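Long-range contact in DynE7 (Micromonospora chersina, PDB 2XEM), which is a hot-dog-fold thioesterase of dynemicin biosynthesis that probably releases a polyene polyketide intermediate: residues 93-98 with 119-124. Residues are numbered along the deposited sequence; the frame is centred on the assembly and turned at random.
Sequences HRIAMS and VACMRR
His93 holds CG between its own backbone N and carbonyl carbon (chi1 74°), which brings the imidazole beside Ala120, with ND1 3.5 Å from Ala120 CB. The bent side chain of Met122, turned at chi2 and chi3, brings CE to within 3.6 Å of His93 CE1. Both carbons meet the ring obliquely, while Arg94 CG covers part of one ring face near the rim. On the sheet face of Ile95 and Val119 the contact is apolar: Ile95 CB packs on Val119 CG2 at 3.8 Å, Ile95 CD1 reaches Cys121 SG, and Met97 CE sits 3.7 Å from Val119 CG1. Ile95 and Val119 form an antiparallel hydrogen-bonded pair, Val119 N lying 2.8 Å from Ile95 O. A nearly straight bond from Cys121 N to His93 O (3.1 Å, 169° at the hydrogen) continues the ladder to the start of strand 94-105, which pairs with strand 110-124 in the hot-dog sheet. Replacing His93 by an alanine is likely to leave Ala120 CB and Met122 CE without the ring they pack against. Three N-H...O=C bonds thus join the strands, whereas buried His93 ND1, closest to two methyl carbons and with Cys121 O near the ring plane at its edge, has no hydrogen-bond partner in the model.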
# COMPACT_ATOMS: atom_id res chain seq x y z
N HIS D 93 -13.33 0.27 27.25
CA HIS D 93 -13.11 1.03 26.01
C HIS D 93 -12.45 0.14 24.92
O HIS D 93 -12.27 0.61 23.80
CB HIS D 93 -12.28 2.32 26.29
CG HIS D 93 -10.84 2.09 26.56
ND1 HIS D 93 -9.87 2.52 25.67
CD2 HIS D 93 -10.24 1.49 27.61
CE1 HIS D 93 -8.71 2.16 26.21
NE2 HIS D 93 -8.89 1.54 27.37
N ARG D 94 -12.09 -1.12 25.24
CA ARG D 94 -11.43 -2.03 24.30
C ARG D 94 -12.35 -3.06 23.65
O ARG D 94 -13.28 -3.57 24.29
CB ARG D 94 -10.23 -2.72 24.92
CG ARG D 94 -9.01 -1.84 24.97
CD ARG D 94 -8.04 -2.48 25.94
NE ARG D 94 -6.82 -1.68 26.08
CZ ARG D 94 -5.58 -2.17 26.11
NH1 ARG D 94 -5.37 -3.47 26.03
NH2 ARG D 94 -4.55 -1.35 26.24
N ILE D 95 -12.07 -3.37 22.39
CA ILE D 95 -12.80 -4.33 21.57
C ILE D 95 -11.78 -5.29 20.97
O ILE D 95 -10.90 -4.85 20.24
CB ILE D 95 -13.61 -3.60 20.42
CG1 ILE D 95 -14.60 -2.54 20.98
CG2 ILE D 95 -14.29 -4.61 19.51
CD1 ILE D 95 -15.00 -1.47 19.96
N ALA D 96 -11.92 -6.58 21.24
CA ALA D 96 -11.13 -7.63 20.59
C ALA D 96 -12.01 -8.33 19.57
O ALA D 96 -13.10 -8.78 19.90
CB ALA D 96 -10.60 -8.62 21.63
N MET D 97 -11.55 -8.35 18.32
CA MET D 97 -12.19 -8.99 17.16
C MET D 97 -11.31 -10.10 16.65
O MET D 97 -10.09 -9.99 16.78
CB MET D 97 -12.36 -7.97 16.02
CG MET D 97 -13.42 -6.92 16.28
SD MET D 97 -13.13 -5.46 15.26
CE MET D 97 -11.71 -4.71 16.19
N SER D 98 -11.92 -11.15 16.08
CA SER D 98 -11.21 -12.22 15.38
C SER D 98 -11.70 -12.36 13.94
O SER D 98 -12.80 -11.91 13.61
CB SER D 98 -11.33 -13.56 16.12
OG SER D 98 -12.70 -13.90 16.32
N VAL D 119 -8.81 -3.12 19.46
CA VAL D 119 -8.91 -1.68 19.25
C VAL D 119 -9.40 -0.96 20.50
O VAL D 119 -10.15 -1.53 21.29
CB VAL D 119 -9.75 -1.28 18.00
CG1 VAL D 119 -9.26 -1.95 16.73
CG2 VAL D 119 -11.27 -1.48 18.23
N ALA D 120 -8.99 0.29 20.68
CA ALA D 120 -9.50 1.13 21.75
C ALA D 120 -10.25 2.32 21.13
O ALA D 120 -9.80 2.88 20.14
CB ALA D 120 -8.34 1.63 22.61
N CYS D 121 -11.41 2.67 21.70
CA CYS D 121 -12.16 3.85 21.31
C CYS D 121 -11.54 5.05 22.03
O CYS D 121 -11.42 5.05 23.26
CB CYS D 121 -13.64 3.70 21.65
SG CYS D 121 -14.45 2.36 20.74
N MET D 122 -11.13 6.06 21.26
CA MET D 122 -10.50 7.26 21.80
C MET D 122 -11.03 8.51 21.15
O MET D 122 -11.60 8.46 20.07
CB MET D 122 -8.96 7.23 21.67
CG MET D 122 -8.33 5.88 21.89
SD MET D 122 -6.98 5.97 23.06
CE MET D 122 -7.70 5.05 24.34
N ARG D 123 -10.84 9.64 21.82
CA ARG D 123 -11.13 10.96 21.28
C ARG D 123 -9.88 11.85 21.31
O ARG D 123 -9.03 11.68 22.19
CB ARG D 123 -12.36 11.58 21.97
CG ARG D 123 -12.06 12.68 22.98
CD ARG D 123 -12.47 12.30 24.38
NE ARG D 123 -13.58 13.13 24.87
CZ ARG D 123 -14.05 13.08 26.11
NH1 ARG D 123 -13.53 12.26 27.01
NH2 ARG D 123 -15.06 13.87 26.47
N ARG D 124 -9.76 12.75 20.33
CA ARG D 124 -8.67 13.73 20.31
C ARG D 124 -8.95 14.80 21.36
O ARG D 124 -9.99 15.47 21.29
CB ARG D 124 -8.45 14.33 18.90
CG ARG D 124 -9.74 14.67 18.14
CD ARG D 124 -9.45 15.13 16.72
NE ARG D 124 -9.30 16.58 16.63
CZ ARG D 124 -10.23 17.41 16.16
NH1 ARG D 124 -11.38 16.93 15.71
NH2 ARG D 124 -10.00 18.71 16.11